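Local coordinates for LbaCas13a H328A (C2c2) (Lachnospiraceae bacterium NK4A179, PDB 5WLH), which binds a CRISPR guide RNA, held here as a pre-crRNA with a 24-nt spacer, and belongs to the Cas13a RNA-targeting nucleases, probably cleaving RNA at adenosines, at residues S900-W906 against V958-V963; S625-E629 against L893-A898; E1074-Q1079 against N1092-F1096. All blocks are in the same frame, centred on the assembly; numbering follows the deposited sequence.

Interaction 1 of 3, residues S900-W906 against V958-V963; sequences SSELQKW and VDITDV
Leu903 and Val963 mark where the two backbones come nearest, their CA atoms 6.5 Å apart. Two helix starts meet here: Ser900 is the N-cap of helix 901-911, while 958-963 leaves the second strand of a small antiparallel hairpin and turns into helix 960-974 behind Asp959. The cap is a clean one, with Leu903 N donating to Ser900 OG over 2.9 Å at 171°, and the same OG rests against Val958 CG1. Val958 plugs the corner from the strand side. Its CG1 also packs on Glu902 CB at 3.8 Å, whereas CG2 leans toward Leu903 CD2. That leucine methyl is shared, since it reaches Asp962 CB at 3.8 Å and Val963 CG2 as well; the carboxylate of Asp962 turns instead to a salt bridge with Arg896 of helix 891-898. Beyond Val958, the bent chain of Glu902 forms a salt bridge, OE1 to Lys905 NZ at 3.1 Å. Lys905 also pairs with Asp605, so the lysine probably offsets two carboxylates that lie close together. Helix 588-602 adds Met602 against both Glu902 and Trp906. Val963 turns CG1 away from its own backbone N (chi1 -180°), and the methyl lies over the indole as a CH-pi contact, 3.8 Å from the centroid of the Trp906 five-membered ring and 21° off its normal, closest to CD2.

Interaction 2 of 3, residues S625-E629 against L893-A898; sequences SAMFE and LISRVA
The ring of Phe628 is wedged against helix 891-898, with Val897 over one face and Leu893 at its edge. CG2 of Val897 makes a CH-pi contact, 4.0 Å from the Phe628 ring centroid and 24° off the normal, displaced toward the CE2 side. Near the ring plane, Leu893 CD2 meets Phe628 CZ at 3.7 Å, the CA of Ile894 lies by CE2, and a water sits in plane at the rim. CG of Phe628 is anti to the backbone N (chi1 180°), which carries the ring straight across to the neighbouring helix. Tyr907 adds an edge-to-face partner, and Val966 and Leu969 of helix 960-974 close in on the same side chain. Cutting the side chain back to an alanine is likely to leave Val897 and Leu893 facing a gap and to remove the edge-to-face partner of Tyr907.

The two helices are a nearly antiparallel packed pair, their axes 9.2 Å apart with 162° between the N-to-C directions. At one end Ser625 OG lies against the backbone of Ala898, 3.1 Å from its CA and close to its CB as well. At the other, the extended chain of Glu629 crosses Ile894, whose CG2 packs along it from CB out to the carboxylate, closest at Glu629 CD and OE2, both 3.6 Å away. Between these ends the water donates to Ser625 O at 3.0 Å and to Ile894 O at 2.8 Å, two carbonyls that each also accept a backbone N-H within their own helices, from Glu629 and Ala898 respectively. The direct contacts are van der Waals packing, polar atoms included, and the water supplies a polar bridge between the two backbones.

Interaction 3 of 3, residues E1074-Q1079 against N1092-F1096; sequences ETSQYQ and NIKKF. With nucleotides of chain B.
Thr1075 meets Ile1093 by van der Waals packing, its CB 3.7 Å from Ile1093 CD1, while its CG2 leans on the backbone O and CB of Asn1092. Ile1093 CG1 lies at the edge of the Tyr1078 ring, near its plane and 3.9 Å from CE1, while the hydroxyl end of the tyrosine stands by Asn1092 CB. Phe1084 packs on both Tyr1078 and Ile1093 from the connecting loop.

The polar bonds of 1074-1079 are local. Tyr1078 N bonds to Thr1075 O at 3.3 Å, closing a type I beta turn, and Gln1079 NE2 adds a weak bond to Ser1076 O. The OG1 of Thr1075, set between its backbone N and carbonyl carbon (chi1 63°), turns back to the carbonyls of Leu1071 and Lys1072. The segments belong to a helical hairpin, helices 1062-1075 and 1087-1103 joined by a loop that holds the turn, with Leu1071 also touching Asn1092 and Phe1096.

Contacts with the guide RNA gather round the base of A38 of chain B. Phe1096 brings an edge over the base, its CE2 3.3 Å from A38 C5, and the ring of Tyr1068 meets that of Phe1096, the planes about 25° apart. Ile1093 CD1 approaches the rim of the adenine, 3.7 Å from A38 C2. On the opposite face of the base from Phe1096, Gln1079 CB comes within 3.3 Å of A38 N1.

In the fold
From the N terminus, helix 621-632 opens interaction 2, which closes after 263 intervening residues when the chain returns as helix 891-898. The next helix, 901-911, opens interaction 1 almost at once, and a mostly helical excursion of 51 residues brings strand 958-959 and the start of helix 960-974 back onto it. Interaction 3 closes a far shorter loop, 12 residues, between helices 1062-1075 and 1087-1103. All three are in series, with none nesting or crossing. Interactions 1 and 2 lie with centres 10 Å apart and touch, so helices 621-632, 891-898, 901-911 and 960-974 form one cluster. Interaction 3 stands apart, 47 and 49 Å from their centres, at the bound RNA.

Interaction 1 of 3, residues S900-W906 against V958-V963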
loop_
_atom_site.group_PDB
_atom_site.type_symbol
_atom_site.label_atom_id
_atom_site.label_comp_id
_atom_site.label_asym_id
_atom_site.label_seq_id
_atom_site.Cartn_x
_atom_site.Cartn_y
_atom_site.Cartn_z
ATOM N N SER A 900 -21.606 22.412 9.689
ATOM C CA SER A 900 -20.234 21.917 9.603
ATOM C C SER A 900 -19.670 22.134 8.201
ATOM O O SER A 900 -20.042 21.431 7.253
ATOM C CB SER A 900 -20.172 20.435 9.981
ATOM O OG SER A 900 -18.870 19.920 9.768
ATOM N N SER A 901 -18.741 23.083 8.083
ATOM C CA SER A 901 -17.933 23.205 6.871
ATOM C C SER A 901 -17.192 21.908 6.551
ATOM O O SER A 901 -17.052 21.538 5.378
ATOM C CB SER A 901 -16.933 24.350 7.027
ATOM O OG SER A 901 -17.571 25.600 6.863
ATOM N N GLU A 902 -16.714 21.198 7.576
ATOM C CA GLU A 902 -15.944 19.981 7.321
ATOM C C GLU A 902 -16.821 18.867 6.758
ATOM O O GLU A 902 -16.409 18.165 5.827
ATOM C CB GLU A 902 -15.233 19.518 8.593
ATOM C CG GLU A 902 -14.390 18.255 8.387
ATOM C CD GLU A 902 -13.132 18.504 7.578
ATOM O OE1 GLU A 902 -12.734 19.688 7.428
ATOM O OE2 GLU A 902 -12.537 17.509 7.096
ATOM N N LEU A 903 -18.028 18.679 7.306
ATOM C CA LEU A 903 -18.941 17.708 6.703
ATOM C C LEU A 903 -19.264 18.090 5.263
ATOM O O LEU A 903 -19.339 17.223 4.384
ATOM C CB LEU A 903 -20.225 17.584 7.526
ATOM C CG LEU A 903 -20.105 16.709 8.779
ATOM C CD1 LEU A 903 -21.419 16.682 9.554
ATOM C CD2 LEU A 903 -19.634 15.267 8.443
ATOM N N GLN A 904 -19.431 19.388 4.988
ATOM C CA GLN A 904 -19.680 19.804 3.610
ATOM C C GLN A 904 -18.529 19.420 2.678
ATOM O O GLN A 904 -18.755 19.061 1.515
ATOM C CB GLN A 904 -19.962 21.302 3.571
ATOM C CG GLN A 904 -21.288 21.627 4.292
ATOM C CD GLN A 904 -21.621 23.117 4.261
ATOM O OE1 GLN A 904 -20.984 23.893 3.554
ATOM N NE2 GLN A 904 -22.590 23.517 5.068
ATOM N N LYS A 905 -17.291 19.492 3.162
ATOM C CA LYS A 905 -16.163 19.059 2.345
ATOM C C LYS A 905 -16.246 17.572 2.021
ATOM O O LYS A 905 -16.044 17.167 0.869
ATOM C CB LYS A 905 -14.839 19.340 3.054
ATOM C CG LYS A 905 -14.507 20.790 3.306
ATOM C CD LYS A 905 -13.130 20.793 3.976
ATOM C CE LYS A 905 -12.912 22.013 4.809
ATOM N NZ LYS A 905 -11.650 21.855 5.571
ATOM N N TRP A 906 -16.466 16.734 3.039
ATOM C CA TRP A 906 -16.580 15.298 2.778
ATOM C C TRP A 906 -17.693 15.026 1.785
ATOM O O TRP A 906 -17.576 14.156 0.915
ATOM C CB TRP A 906 -16.853 14.531 4.069
ATOM C CG TRP A 906 -15.679 14.440 4.945
ATOM C CD1 TRP A 906 -15.417 15.209 6.041
ATOM C CD2 TRP A 906 -14.578 13.536 4.813
ATOM N NE1 TRP A 906 -14.220 14.835 6.605
ATOM C CE2 TRP A 906 -13.687 13.806 5.872
ATOM C CE3 TRP A 906 -14.262 12.522 3.904
ATOM C CZ2 TRP A 906 -12.495 13.108 6.043
ATOM C CZ3 TRP A 906 -13.082 11.821 4.081
ATOM C CH2 TRP A 906 -12.215 12.116 5.142
ATOM N N VAL A 958 -15.148 16.114 13.337
ATOM C CA VAL A 958 -16.514 15.698 13.057
ATOM C C VAL A 958 -16.655 14.205 13.296
ATOM O O VAL A 958 -15.688 13.441 13.200
ATOM C CB VAL A 958 -16.951 16.072 11.625
ATOM C CG1 VAL A 958 -16.854 17.585 11.421
ATOM C CG2 VAL A 958 -16.108 15.351 10.609
ATOM N N ASP A 959 -17.880 13.793 13.609
ATOM C CA ASP A 959 -18.148 12.406 13.960
ATOM C C ASP A 959 -17.906 11.514 12.752
ATOM O O ASP A 959 -18.430 11.785 11.667
ATOM C CB ASP A 959 -19.597 12.220 14.416
ATOM C CG ASP A 959 -19.863 12.770 15.801
ATOM O OD1 ASP A 959 -18.922 13.278 16.449
ATOM O OD2 ASP A 959 -21.035 12.679 16.234
ATOM N N ILE A 960 -17.132 10.441 12.946
ATOM C CA ILE A 960 -16.897 9.504 11.851
ATOM C C ILE A 960 -18.209 8.916 11.350
ATOM O O ILE A 960 -18.369 8.669 10.147
ATOM C CB ILE A 960 -15.916 8.405 12.285
ATOM C CG1 ILE A 960 -14.510 8.994 12.421
ATOM C CG2 ILE A 960 -15.921 7.234 11.257
ATOM C CD1 ILE A 960 -13.557 8.127 13.222
ATOM N N THR A 961 -19.170 8.683 12.258
ATOM C CA THR A 961 -20.474 8.161 11.840
ATOM C C THR A 961 -21.172 9.113 10.872
ATOM O O THR A 961 -21.859 8.671 9.950
ATOM C CB THR A 961 -21.355 7.880 13.065
ATOM O OG1 THR A 961 -20.692 6.938 13.920
ATOM C CG2 THR A 961 -22.709 7.289 12.651
ATOM N N ASP A 962 -21.005 10.430 11.060
ATOM C CA ASP A 962 -21.572 11.380 10.110
ATOM C C ASP A 962 -20.817 11.362 8.793
ATOM O O ASP A 962 -21.432 11.422 7.722
ATOM C CB ASP A 962 -21.561 12.797 10.678
ATOM C CG ASP A 962 -22.567 12.980 11.793
ATOM O OD1 ASP A 962 -23.481 12.129 11.924
ATOM O OD2 ASP A 962 -22.434 13.970 12.528
ATOM N N VAL A 963 -19.485 11.317 8.854
ATOM C CA VAL A 963 -18.696 11.246 7.631
ATOM C C VAL A 963 -19.090 10.022 6.843
ATOM O O VAL A 963 -19.267 10.074 5.620
ATOM C CB VAL A 963 -17.195 11.230 7.948
ATOM C CG1 VAL A 963 -16.404 11.156 6.635
ATOM C CG2 VAL A 963 -16.829 12.490 8.710
#

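Interaction 2 of 3, residues S625-E629 against L893-A898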
loop_
_atom_site.group_PDB
_atom_site.type_symbol
_atom_site.label_atom_id
_atom_site.label_comp_id
_atom_site.label_asym_id
_atom_site.label_seq_id
_atom_site.Cartn_x
_atom_site.Cartn_y
_atom_site.Cartn_z
ATOM N N SER A 625 -25.222 23.210 2.042
ATOM C CA SER A 625 -26.054 22.532 3.028
ATOM C C SER A 625 -27.450 22.257 2.488
ATOM O O SER A 625 -28.019 21.188 2.737
ATOM C CB SER A 625 -26.136 23.375 4.304
ATOM O OG SER A 625 -27.190 22.912 5.129
ATOM N N ALA A 626 -28.028 23.216 1.762
ATOM C CA ALA A 626 -29.350 22.996 1.185
ATOM C C ALA A 626 -29.305 21.947 0.088
ATOM O O ALA A 626 -30.270 21.192 -0.091
ATOM C CB ALA A 626 -29.917 24.312 0.640
ATOM N N MET A 627 -28.207 21.889 -0.661
ATOM C CA MET A 627 -28.073 20.835 -1.662
ATOM C C MET A 627 -27.956 19.470 -1.003
ATOM O O MET A 627 -28.545 18.492 -1.482
ATOM C CB MET A 627 -26.869 21.103 -2.555
ATOM C CG MET A 627 -27.101 22.194 -3.574
ATOM S SD MET A 627 -25.672 22.452 -4.633
ATOM C CE MET A 627 -25.855 21.140 -5.851
ATOM N N PHE A 628 -27.216 19.384 0.106
ATOM C CA PHE A 628 -27.155 18.123 0.832
ATOM C C PHE A 628 -28.537 17.704 1.310
ATOM O O PHE A 628 -28.943 16.550 1.131
ATOM C CB PHE A 628 -26.210 18.214 2.025
ATOM C CG PHE A 628 -26.132 16.932 2.806
ATOM C CD1 PHE A 628 -25.403 15.855 2.314
ATOM C CD2 PHE A 628 -26.808 16.784 4.003
ATOM C CE1 PHE A 628 -25.342 14.670 3.023
ATOM C CE2 PHE A 628 -26.750 15.606 4.714
ATOM C CZ PHE A 628 -26.018 14.538 4.214
ATOM N N GLU A 629 -29.272 18.622 1.947
ATOM C CA GLU A 629 -30.605 18.249 2.409
ATOM C C GLU A 629 -31.476 17.814 1.240
ATOM O O GLU A 629 -32.229 16.845 1.348
ATOM C CB GLU A 629 -31.264 19.400 3.171
ATOM C CG GLU A 629 -32.686 19.067 3.605
ATOM C CD GLU A 629 -33.256 20.084 4.562
ATOM O OE1 GLU A 629 -32.895 21.270 4.429
ATOM O OE2 GLU A 629 -34.072 19.699 5.433
ATOM N N LEU A 893 -28.564 14.107 10.642
ATOM C CA LEU A 893 -27.405 14.459 9.828
ATOM C C LEU A 893 -27.599 15.780 9.096
ATOM O O LEU A 893 -26.633 16.534 8.906
ATOM C CB LEU A 893 -27.131 13.335 8.831
ATOM C CG LEU A 893 -25.857 13.458 8.009
ATOM C CD1 LEU A 893 -24.647 13.593 8.934
ATOM C CD2 LEU A 893 -25.733 12.250 7.087
ATOM N N ILE A 894 -28.831 16.075 8.678
ATOM C CA ILE A 894 -29.092 17.293 7.912
ATOM C C ILE A 894 -28.640 18.521 8.693
ATOM O O ILE A 894 -27.890 19.358 8.181
ATOM C CB ILE A 894 -30.584 17.378 7.538
ATOM C CG1 ILE A 894 -30.953 16.243 6.579
ATOM C CG2 ILE A 894 -30.909 18.734 6.931
ATOM C CD1 ILE A 894 -32.454 16.013 6.470
ATOM N N SER A 895 -29.081 18.646 9.948
ATOM C CA SER A 895 -28.696 19.817 10.732
ATOM C C SER A 895 -27.199 19.835 11.017
ATOM O O SER A 895 -26.595 20.910 11.110
ATOM C CB SER A 895 -29.495 19.882 12.042
ATOM O OG SER A 895 -29.244 18.756 12.865
ATOM N N ARG A 896 -26.573 18.662 11.140
ATOM C CA ARG A 896 -25.147 18.646 11.437
ATOM C C ARG A 896 -24.325 19.069 10.225
ATOM O O ARG A 896 -23.321 19.771 10.371
ATOM C CB ARG A 896 -24.743 17.269 11.954
ATOM C CG ARG A 896 -25.343 16.987 13.334
ATOM C CD ARG A 896 -24.674 15.822 14.043
ATOM N NE ARG A 896 -24.957 14.538 13.406
ATOM C CZ ARG A 896 -26.033 13.786 13.641
ATOM N NH1 ARG A 896 -26.965 14.189 14.496
ATOM N NH2 ARG A 896 -26.182 12.629 13.008
ATOM N N VAL A 897 -24.744 18.675 9.018
ATOM C CA VAL A 897 -24.065 19.158 7.817
ATOM C C VAL A 897 -24.279 20.655 7.643
ATOM O O VAL A 897 -23.370 21.378 7.220
ATOM C CB VAL A 897 -24.532 18.373 6.581
ATOM C CG1 VAL A 897 -24.047 19.056 5.285
ATOM C CG2 VAL A 897 -24.009 16.955 6.676
ATOM N N ALA A 898 -25.475 21.149 7.981
ATOM C CA ALA A 898 -25.731 22.584 7.869
ATOM C C ALA A 898 -24.729 23.387 8.689
ATOM O O ALA A 898 -24.251 24.436 8.248
ATOM C CB ALA A 898 -27.164 22.897 8.312
HETATM O O HOH W 1 -28.273 20.101 5.510
#

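Interaction 3 of 3, residues E1074-Q1079 against N1092-F1096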
loop_
_atom_site.group_PDB
_atom_site.type_symbol
_atom_site.label_atom_id
_atom_site.label_comp_id
_atom_site.label_asym_id
_atom_site.label_seq_id
_atom_site.Cartn_x
_atom_site.Cartn_y
_atom_site.Cartn_z
ATOM N N GLU A 1074 -26.238 -20.569 -27.416
ATOM C CA GLU A 1074 -25.562 -21.813 -27.065
ATOM C C GLU A 1074 -25.532 -22.069 -25.563
ATOM O O GLU A 1074 -25.308 -23.214 -25.151
ATOM C CB GLU A 1074 -24.138 -21.805 -27.624
ATOM C CG GLU A 1074 -23.513 -23.190 -27.769
ATOM C CD GLU A 1074 -23.969 -23.917 -29.024
ATOM O OE1 GLU A 1074 -23.263 -24.852 -29.457
ATOM O OE2 GLU A 1074 -25.030 -23.559 -29.584
ATOM N N THR A 1075 -25.751 -21.047 -24.736
ATOM C CA THR A 1075 -25.750 -21.216 -23.289
ATOM C C THR A 1075 -27.136 -21.099 -22.672
ATOM O O THR A 1075 -27.273 -21.296 -21.459
ATOM C CB THR A 1075 -24.813 -20.192 -22.633
ATOM O OG1 THR A 1075 -25.296 -18.867 -22.886
ATOM C CG2 THR A 1075 -23.399 -20.326 -23.186
ATOM N N SER A 1076 -28.168 -20.810 -23.472
ATOM C CA SER A 1076 -29.485 -20.441 -22.957
ATOM C C SER A 1076 -30.177 -21.552 -22.174
ATOM O O SER A 1076 -31.150 -21.265 -21.467
ATOM C CB SER A 1076 -30.390 -20.006 -24.111
ATOM O OG SER A 1076 -30.387 -20.977 -25.142
ATOM N N GLN A 1077 -29.707 -22.795 -22.271
ATOM C CA GLN A 1077 -30.396 -23.931 -21.673
ATOM C C GLN A 1077 -29.775 -24.402 -20.362
ATOM O O GLN A 1077 -30.389 -25.218 -19.667
ATOM C CB GLN A 1077 -30.444 -25.099 -22.671
ATOM C CG GLN A 1077 -29.080 -25.559 -23.182
ATOM C CD GLN A 1077 -28.513 -24.667 -24.279
ATOM O OE1 GLN A 1077 -28.926 -23.518 -24.446
ATOM N NE2 GLN A 1077 -27.557 -25.200 -25.032
ATOM N N TYR A 1078 -28.586 -23.911 -20.003
ATOM C CA TYR A 1078 -27.954 -24.295 -18.747
ATOM C C TYR A 1078 -27.333 -23.093 -18.038
ATOM O O TYR A 1078 -26.342 -23.239 -17.315
ATOM C CB TYR A 1078 -26.893 -25.380 -18.974
ATOM C CG TYR A 1078 -25.918 -25.087 -20.103
ATOM C CD1 TYR A 1078 -24.873 -24.187 -19.929
ATOM C CD2 TYR A 1078 -26.036 -25.721 -21.335
ATOM C CE1 TYR A 1078 -23.979 -23.917 -20.952
ATOM C CE2 TYR A 1078 -25.142 -25.457 -22.366
ATOM C CZ TYR A 1078 -24.116 -24.553 -22.166
ATOM O OH TYR A 1078 -23.221 -24.276 -23.175
ATOM N N GLN A 1079 -27.917 -21.903 -18.211
ATOM C CA GLN A 1079 -27.238 -20.677 -17.799
ATOM C C GLN A 1079 -27.292 -20.458 -16.287
ATOM O O GLN A 1079 -26.297 -20.028 -15.693
ATOM C CB GLN A 1079 -27.821 -19.476 -18.552
ATOM C CG GLN A 1079 -29.084 -18.878 -17.955
ATOM C CD GLN A 1079 -29.890 -18.091 -18.963
ATOM O OE1 GLN A 1079 -30.098 -16.889 -18.800
ATOM N NE2 GLN A 1079 -30.355 -18.766 -20.010
ATOM N N ASN A 1092 -17.838 -22.018 -22.504
ATOM C CA ASN A 1092 -18.769 -21.216 -23.292
ATOM C C ASN A 1092 -19.474 -20.180 -22.427
ATOM O O ASN A 1092 -19.767 -19.070 -22.887
ATOM C CB ASN A 1092 -19.788 -22.119 -23.984
ATOM C CG ASN A 1092 -19.364 -22.497 -25.386
ATOM O OD1 ASN A 1092 -18.562 -21.800 -26.009
ATOM N ND2 ASN A 1092 -19.900 -23.603 -25.893
ATOM N N ILE A 1093 -19.778 -20.535 -21.180
ATOM C CA ILE A 1093 -20.357 -19.567 -20.261
ATOM C C ILE A 1093 -19.395 -18.405 -20.058
ATOM O O ILE A 1093 -19.789 -17.235 -20.118
ATOM C CB ILE A 1093 -20.725 -20.244 -18.929
ATOM C CG1 ILE A 1093 -21.982 -21.095 -19.111
ATOM C CG2 ILE A 1093 -20.941 -19.215 -17.830
ATOM C CD1 ILE A 1093 -23.247 -20.269 -19.268
ATOM N N LYS A 1094 -18.111 -18.718 -19.841
ATOM C CA LYS A 1094 -17.102 -17.674 -19.679
ATOM C C LYS A 1094 -17.024 -16.792 -20.916
ATOM O O LYS A 1094 -16.948 -15.562 -20.806
ATOM C CB LYS A 1094 -15.739 -18.297 -19.379
ATOM C CG LYS A 1094 -14.635 -17.279 -19.076
ATOM C CD LYS A 1094 -14.867 -16.624 -17.718
ATOM C CE LYS A 1094 -13.631 -15.861 -17.243
ATOM N NZ LYS A 1094 -13.340 -14.673 -18.092
ATOM N N LYS A 1095 -17.052 -17.402 -22.105
ATOM C CA LYS A 1095 -17.022 -16.622 -23.337
ATOM C C LYS A 1095 -18.247 -15.727 -23.452
ATOM O O LYS A 1095 -18.138 -14.572 -23.879
ATOM C CB LYS A 1095 -16.923 -17.551 -24.552
ATOM C CG LYS A 1095 -15.549 -18.155 -24.773
ATOM C CD LYS A 1095 -15.531 -19.018 -26.034
ATOM C CE LYS A 1095 -14.156 -19.628 -26.277
ATOM N NZ LYS A 1095 -13.966 -20.027 -27.707
ATOM N N PHE A 1096 -19.425 -16.235 -23.077
ATOM C CA PHE A 1096 -20.608 -15.383 -23.127
ATOM C C PHE A 1096 -20.472 -14.212 -22.167
ATOM O O PHE A 1096 -20.778 -13.068 -22.516
ATOM C CB PHE A 1096 -21.878 -16.144 -22.780
ATOM C CG PHE A 1096 -23.061 -15.231 -22.629
ATOM C CD1 PHE A 1096 -23.626 -14.646 -23.745
ATOM C CD2 PHE A 1096 -23.555 -14.897 -21.380
ATOM C CE1 PHE A 1096 -24.699 -13.790 -23.629
ATOM C CE2 PHE A 1096 -24.623 -14.024 -21.255
ATOM C CZ PHE A 1096 -25.200 -13.477 -22.382
ATOM P P A B 38 -26.395 -9.282 -15.391
ATOM O OP1 A B 38 -26.006 -8.272 -16.413
ATOM O OP2 A B 38 -27.260 -10.417 -15.831
ATOM O "O5'" A B 38 -25.123 -9.969 -14.739
ATOM C "C5'" A B 38 -25.262 -10.830 -13.614
ATOM C "C4'" A B 38 -24.384 -12.049 -13.735
ATOM O "O4'" A B 38 -25.055 -13.056 -14.539
ATOM C "C3'" A B 38 -23.026 -11.814 -14.397
ATOM O "O3'" A B 38 -22.071 -12.685 -13.811
ATOM C "C2'" A B 38 -23.262 -12.270 -15.827
ATOM O "O2'" A B 38 -22.091 -12.675 -16.504
ATOM C "C1'" A B 38 -24.211 -13.442 -15.607
ATOM N N9 A B 38 -25.033 -13.782 -16.768
ATOM C C8 A B 38 -25.913 -12.996 -17.465
ATOM N N7 A B 38 -26.486 -13.619 -18.466
ATOM C C5 A B 38 -25.950 -14.900 -18.414
ATOM C C6 A B 38 -26.147 -16.048 -19.201
ATOM N N6 A B 38 -26.981 -16.084 -20.239
ATOM N N1 A B 38 -25.450 -17.159 -18.887
ATOM C C2 A B 38 -24.610 -17.119 -17.844
ATOM N N3 A B 38 -24.338 -16.101 -17.032
ATOM C C4 A B 38 -25.051 -15.014 -17.375
#